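Side-chain contacts in Rab GDP-dissociation inhibitor (Saccharomyces cerevisiae, PDB 2BCG), which holds Rab GTPases such as Sec4 in the GDP-bound state by blocking GDP release, and extracts GDP-bound Ypt7 from vacuolar membranes in yeast: residues A[56-61]-A[84-89]; A[73-78]-A[388-393]. All blocks are in the same frame, centred on the assembly; numbering follows the deposited sequence.

Contact 1 of 2, residues A[56-61]-A[84-89]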
loop_
_atom_site.group_PDB
_atom_site.type_symbol
_atom_site.label_atom_id
_atom_site.label_comp_id
_atom_site.label_asym_id
_atom_site.label_seq_id
_atom_site.Cartn_x
_atom_site.Cartn_y
_atom_site.Cartn_z
ATOM N N SER A 56 5.818 -8.999 16.383
ATOM C CA SER A 56 5.495 -10.373 16.826
ATOM C C SER A 56 5.334 -11.330 15.640
ATOM O O SER A 56 5.854 -12.471 15.667
ATOM C CB SER A 56 4.314 -10.420 17.811
ATOM O OG SER A 56 3.149 -9.924 17.189
ATOM N N GLN A 57 4.675 -10.860 14.566
ATOM C CA GLN A 57 4.568 -11.668 13.349
ATOM C C GLN A 57 5.884 -11.959 12.656
ATOM O O GLN A 57 6.094 -13.017 12.060
ATOM C CB GLN A 57 3.588 -11.034 12.357
ATOM C CG GLN A 57 2.233 -11.600 12.496
ATOM C CD GLN A 57 2.243 -13.146 12.400
ATOM O OE1 GLN A 57 2.790 -13.740 11.444
ATOM N NE2 GLN A 57 1.670 -13.798 13.415
ATOM N N LEU A 58 6.797 -10.992 12.724
ATOM C CA LEU A 58 8.108 -11.217 12.202
ATOM C C LEU A 58 8.811 -12.385 12.937
ATOM O O LEU A 58 9.502 -13.194 12.307
ATOM C CB LEU A 58 8.900 -9.909 12.302
ATOM C CG LEU A 58 9.781 -9.471 11.169
ATOM C CD1 LEU A 58 9.103 -9.465 9.802
ATOM C CD2 LEU A 58 10.352 -8.123 11.521
ATOM N N TYR A 59 8.684 -12.435 14.274
ATOM C CA TYR A 59 9.276 -13.543 15.042
ATOM C C TYR A 59 8.620 -14.861 14.700
ATOM O O TYR A 59 9.283 -15.881 14.532
ATOM C CB TYR A 59 9.185 -13.269 16.552
ATOM C CG TYR A 59 10.311 -12.399 17.079
ATOM C CD1 TYR A 59 11.518 -12.974 17.515
ATOM C CD2 TYR A 59 10.199 -11.001 17.098
ATOM C CE1 TYR A 59 12.571 -12.165 17.974
ATOM C CE2 TYR A 59 11.241 -10.191 17.551
ATOM C CZ TYR A 59 12.421 -10.789 18.004
ATOM O OH TYR A 59 13.444 -9.984 18.435
ATOM N N GLU A 60 7.292 -14.830 14.580
ATOM C CA GLU A 60 6.551 -16.051 14.244
ATOM C C GLU A 60 6.978 -16.620 12.901
ATOM O O GLU A 60 7.128 -17.832 12.739
ATOM C CB GLU A 60 5.036 -15.789 14.237
ATOM C CG GLU A 60 4.450 -15.567 15.613
ATOM C CD GLU A 60 4.648 -16.757 16.583
ATOM O OE1 GLU A 60 4.526 -17.938 16.160
ATOM O OE2 GLU A 60 4.928 -16.482 17.778
ATOM N N LYS A 61 7.221 -15.731 11.945
ATOM C CA LYS A 61 7.554 -16.127 10.600
ATOM C C LYS A 61 9.008 -16.571 10.409
ATOM O O LYS A 61 9.280 -17.482 9.606
ATOM C CB LYS A 61 7.258 -14.942 9.676
ATOM C CG LYS A 61 6.810 -15.291 8.312
ATOM C CD LYS A 61 6.157 -14.050 7.652
ATOM C CE LYS A 61 5.619 -14.410 6.274
ATOM N NZ LYS A 61 6.755 -14.850 5.395
ATOM N N VAL A 84 6.277 -3.772 9.157
ATOM C CA VAL A 84 7.502 -4.139 8.488
ATOM C C VAL A 84 7.229 -4.846 7.168
ATOM O O VAL A 84 6.627 -5.924 7.165
ATOM C CB VAL A 84 8.339 -5.063 9.397
ATOM C CG1 VAL A 84 9.651 -5.452 8.700
ATOM C CG2 VAL A 84 8.535 -4.430 10.771
ATOM N N ASP A 85 7.661 -4.228 6.069
ATOM C CA ASP A 85 7.500 -4.828 4.736
ATOM C C ASP A 85 8.180 -6.195 4.694
ATOM O O ASP A 85 9.342 -6.367 5.116
ATOM C CB ASP A 85 8.151 -3.945 3.667
ATOM C CG ASP A 85 7.530 -2.572 3.568
ATOM O OD1 ASP A 85 6.347 -2.383 3.940
ATOM O OD2 ASP A 85 8.259 -1.668 3.094
ATOM N N LEU A 86 7.477 -7.171 4.130
ATOM C CA LEU A 86 8.119 -8.453 3.859
ATOM C C LEU A 86 8.954 -8.395 2.571
ATOM O O LEU A 86 9.929 -9.128 2.425
ATOM C CB LEU A 86 7.045 -9.526 3.740
ATOM C CG LEU A 86 6.223 -9.817 5.029
ATOM C CD1 LEU A 86 5.106 -10.800 4.741
ATOM C CD2 LEU A 86 7.093 -10.413 6.098
ATOM N N ILE A 87 8.530 -7.519 1.643
ATOM C CA ILE A 87 9.183 -7.376 0.344
ATOM C C ILE A 87 9.448 -5.888 0.050
ATOM O O ILE A 87 8.496 -5.122 -0.107
ATOM C CB ILE A 87 8.350 -8.014 -0.808
ATOM C CG1 ILE A 87 8.159 -9.500 -0.527
ATOM C CG2 ILE A 87 9.049 -7.721 -2.169
ATOM C CD1 ILE A 87 7.387 -10.237 -1.622
ATOM N N PRO A 88 10.729 -5.482 -0.008
ATOM C CA PRO A 88 10.987 -4.056 -0.123
ATOM C C PRO A 88 10.678 -3.502 -1.525
ATOM O O PRO A 88 11.080 -4.074 -2.536
ATOM C CB PRO A 88 12.481 -3.955 0.231
ATOM C CG PRO A 88 13.046 -5.264 -0.233
ATOM C CD PRO A 88 11.978 -6.278 0.030
ATOM N N LYS A 89 9.982 -2.383 -1.571
ATOM C CA LYS A 89 9.778 -1.671 -2.848
ATOM C C LYS A 89 9.615 -0.201 -2.536
ATOM O O LYS A 89 8.962 0.138 -1.512
ATOM C CB LYS A 89 8.484 -2.102 -3.561
ATOM C CG LYS A 89 8.383 -3.562 -3.866
ATOM C CD LYS A 89 9.180 -3.884 -5.132
ATOM C CE LYS A 89 9.148 -5.356 -5.404
ATOM N NZ LYS A 89 9.910 -5.637 -6.666
#

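Contact 2 of 2, residues A[73-78]-A[388-393]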
loop_
_atom_site.group_PDB
_atom_site.type_symbol
_atom_site.label_atom_id
_atom_site.label_comp_id
_atom_site.label_asym_id
_atom_site.label_seq_id
_atom_site.Cartn_x
_atom_site.Cartn_y
_atom_site.Cartn_z
ATOM N N GLU A 73 8.614 -6.060 24.011
ATOM C CA GLU A 73 8.234 -4.676 24.288
ATOM C C GLU A 73 9.352 -3.881 24.952
ATOM O O GLU A 73 9.564 -2.718 24.616
ATOM C CB GLU A 73 6.897 -4.589 25.040
ATOM C CG GLU A 73 5.749 -5.223 24.229
ATOM C CD GLU A 73 4.355 -4.963 24.785
ATOM O OE1 GLU A 73 3.386 -5.037 23.989
ATOM O OE2 GLU A 73 4.228 -4.700 26.004
ATOM N N SER A 74 10.099 -4.500 25.865
ATOM C CA SER A 74 11.209 -3.779 26.482
ATOM C C SER A 74 12.303 -3.400 25.478
ATOM O O SER A 74 12.882 -2.313 25.561
ATOM C CB SER A 74 11.786 -4.547 27.686
ATOM O OG SER A 74 12.334 -5.789 27.286
ATOM N N LYS A 75 12.554 -4.277 24.498
ATOM C CA LYS A 75 13.589 -4.047 23.486
ATOM C C LYS A 75 13.093 -3.143 22.353
ATOM O O LYS A 75 13.830 -2.288 21.845
ATOM C CB LYS A 75 14.032 -5.400 22.923
ATOM C CG LYS A 75 15.462 -5.481 22.457
ATOM C CD LYS A 75 15.882 -6.933 22.208
ATOM C CE LYS A 75 16.217 -7.668 23.510
ATOM N NZ LYS A 75 17.157 -8.813 23.300
ATOM N N PHE A 76 11.832 -3.322 21.959
ATOM C CA PHE A 76 11.357 -2.703 20.718
ATOM C C PHE A 76 10.113 -1.846 20.796
ATOM O O PHE A 76 9.701 -1.276 19.787
ATOM C CB PHE A 76 11.135 -3.788 19.673
ATOM C CG PHE A 76 12.376 -4.534 19.327
ATOM C CD1 PHE A 76 13.431 -3.879 18.704
ATOM C CD2 PHE A 76 12.489 -5.901 19.612
ATOM C CE1 PHE A 76 14.594 -4.561 18.373
ATOM C CE2 PHE A 76 13.668 -6.603 19.259
ATOM C CZ PHE A 76 14.708 -5.922 18.657
ATOM N N GLY A 77 9.508 -1.748 21.982
ATOM C CA GLY A 77 8.240 -1.033 22.127
ATOM C C GLY A 77 7.032 -1.834 21.675
ATOM O O GLY A 77 7.111 -3.047 21.440
ATOM N N LYS A 78 5.900 -1.135 21.549
ATOM C CA LYS A 78 4.608 -1.756 21.228
ATOM C C LYS A 78 4.480 -2.246 19.772
ATOM O O LYS A 78 4.937 -1.563 18.844
ATOM C CB LYS A 78 3.469 -0.777 21.560
ATOM C CG LYS A 78 3.280 -0.521 23.083
ATOM C CD LYS A 78 2.289 -1.527 23.696
ATOM C CE LYS A 78 1.749 -1.072 25.075
ATOM N NZ LYS A 78 2.616 -1.412 26.272
ATOM N N PRO A 388 26.247 -1.775 13.624
ATOM C CA PRO A 388 25.725 -2.873 14.454
ATOM C C PRO A 388 24.247 -3.174 14.171
ATOM O O PRO A 388 23.439 -2.280 14.018
ATOM C CB PRO A 388 25.931 -2.368 15.884
ATOM C CG PRO A 388 27.065 -1.376 15.778
ATOM C CD PRO A 388 26.868 -0.711 14.440
ATOM N N ILE A 389 23.908 -4.458 14.131
ATOM C CA ILE A 389 22.526 -4.870 13.790
ATOM C C ILE A 389 21.898 -5.512 15.035
ATOM O O ILE A 389 22.509 -6.409 15.659
ATOM C CB ILE A 389 22.512 -5.853 12.572
ATOM C CG1 ILE A 389 23.077 -5.189 11.295
ATOM C CG2 ILE A 389 21.094 -6.447 12.392
ATOM C CD1 ILE A 389 23.499 -6.175 10.188
ATOM N N GLU A 390 20.716 -5.039 15.415
ATOM C CA GLU A 390 20.038 -5.555 16.606
ATOM C C GLU A 390 19.460 -6.934 16.384
ATOM O O GLU A 390 19.593 -7.816 17.238
ATOM C CB GLU A 390 18.950 -4.597 17.064
ATOM C CG GLU A 390 18.262 -5.002 18.340
ATOM C CD GLU A 390 17.641 -3.827 19.048
ATOM O OE1 GLU A 390 17.239 -2.865 18.354
ATOM O OE2 GLU A 390 17.549 -3.854 20.296
ATOM N N GLU A 391 18.759 -7.087 15.256
ATOM C CA GLU A 391 18.153 -8.381 14.901
ATOM C C GLU A 391 18.077 -8.489 13.400
ATOM O O GLU A 391 17.945 -7.484 12.688
ATOM C CB GLU A 391 16.752 -8.448 15.507
ATOM C CG GLU A 391 16.101 -9.806 15.524
ATOM C CD GLU A 391 16.958 -10.847 16.191
ATOM O OE1 GLU A 391 16.733 -11.078 17.395
ATOM O OE2 GLU A 391 17.871 -11.400 15.523
ATOM N N LYS A 392 18.157 -9.721 12.934
ATOM C CA LYS A 392 18.015 -10.045 11.514
ATOM C C LYS A 392 16.883 -11.069 11.385
ATOM O O LYS A 392 16.825 -12.046 12.178
ATOM C CB LYS A 392 19.285 -10.731 10.994
ATOM C CG LYS A 392 20.522 -9.906 10.906
ATOM C CD LYS A 392 21.651 -10.779 10.378
ATOM C CE LYS A 392 22.922 -9.974 10.276
ATOM N NZ LYS A 392 24.117 -10.873 10.111
ATOM N N PHE A 393 16.033 -10.882 10.376
ATOM C CA PHE A 393 14.992 -11.858 10.036
ATOM C C PHE A 393 15.182 -12.236 8.574
ATOM O O PHE A 393 15.001 -11.393 7.685
ATOM C CB PHE A 393 13.614 -11.261 10.273
ATOM C CG PHE A 393 13.411 -10.750 11.683
ATOM C CD1 PHE A 393 12.826 -11.557 12.672
ATOM C CD2 PHE A 393 13.814 -9.460 12.036
ATOM C CE1 PHE A 393 12.647 -11.076 14.005
ATOM C CE2 PHE A 393 13.625 -8.996 13.356
ATOM C CZ PHE A 393 13.050 -9.817 14.321
#

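Contact 1 of 2, residues A[56-61]-A[84-89]
Leu58 lays its two methyl branches over the isopropyl group of Val84, the two side chains crossing at about a right angle. CD2 of Leu58 makes the nearest approach, 3.9 Å from Val84 CG1, and also lies 4.2 Å from Val84 CG2, which places this one methyl against both branches of the valine. The valine presents CG1 because that branch stands anti to its backbone N (chi1 -180°). The other leucine methyl, CD1, lies between the two partners, 4.2 Å from Val84 CG1 and 4.3 Å from Leu86 CD2. One turn further along the helix, Lys61 meets Leu86 tip to tip: Lys61 CE is 4.0 Å from Leu86 CD1, so the contribution of the lysine here is the aliphatic part of its chain. All of these approaches are van der Waals packing between carbons, and 183 Å² is buried in total. Leu58 and Val84 both also touch Ile314 of strand 303-317, while Val84 further reaches Leu363 of strand 362-369. Helix 55-62 is thereby packed on the short strand 84-85 and the loop that follows it; the strand pairs through its backbone with strand 52-53, next to the large mixed sheet.

Contact 2 of 2, residues A[73-78]-A[388-393]
A classic beta bulge, in which Glu390 and Glu391 both face Ile316 of strand 303-317, meets the end of helix 69-76 here; of the two glutamates, Glu390 makes the contact, with Phe76 and Lys75. Glu390 and Phe76 approach from opposite directions, and the carboxylate meets the rim of the ring: in the conformer given, Glu390 OE1 lies near the ring plane, 3.1 Å from Phe76 CE1, a short approach to be read with caution because Glu390 and Lys75 each have a second deposited conformer. The carboxylate and ring planes are 59° apart, so the two groups do not stack. Glu390 reaches this far with CG anti to its backbone N (chi1 -176°) and an extended chain beyond, which also brings its CG to 3.7 Å from Phe76 CZ. Its second oxygen, OE2, sits 3.4 Å from Lys75 CG, where the two chains slide past each other. Lys75 CB lies 3.7 Å above one face of the Phe76 ring, offset toward its rim. Phe76 also packs on Ile316 and Tyr59; an alanine here would probably open a gap between them and leave the Glu390 carboxylate without its aromatic edge. Lys75 NZ and Glu390 OE2 remain 5.8 Å apart, too far for a salt bridge; if this conformer holds, their attraction is probably longer-range, added to that of the weakly positive ring edge for the carboxylate.

Overall arrangement
The two contacts have centres about 13 Å apart, lie on the same side of the chain's centre and interleave along the sequence, since helix 69-76 falls between helix 55-62 and strand 84-85. They meet directly through Tyr59 and Leu58 of contact 1. Tyr59 OH is 3.5 Å from Phe76 CE2, and its ring packs edge-to-face with that of Phe393, Tyr59 CE2 lying 3.7 Å from Phe393 CZ; Leu58 O is likewise 3.7 Å from Phe393 CD1. Strand 303-317 underlies both, offering Ile314 to contact 1 and Ile316 to contact 2. Neither contact includes a residue of the geranylgeranyl pockets, or of the two regions that interact with Ypt1.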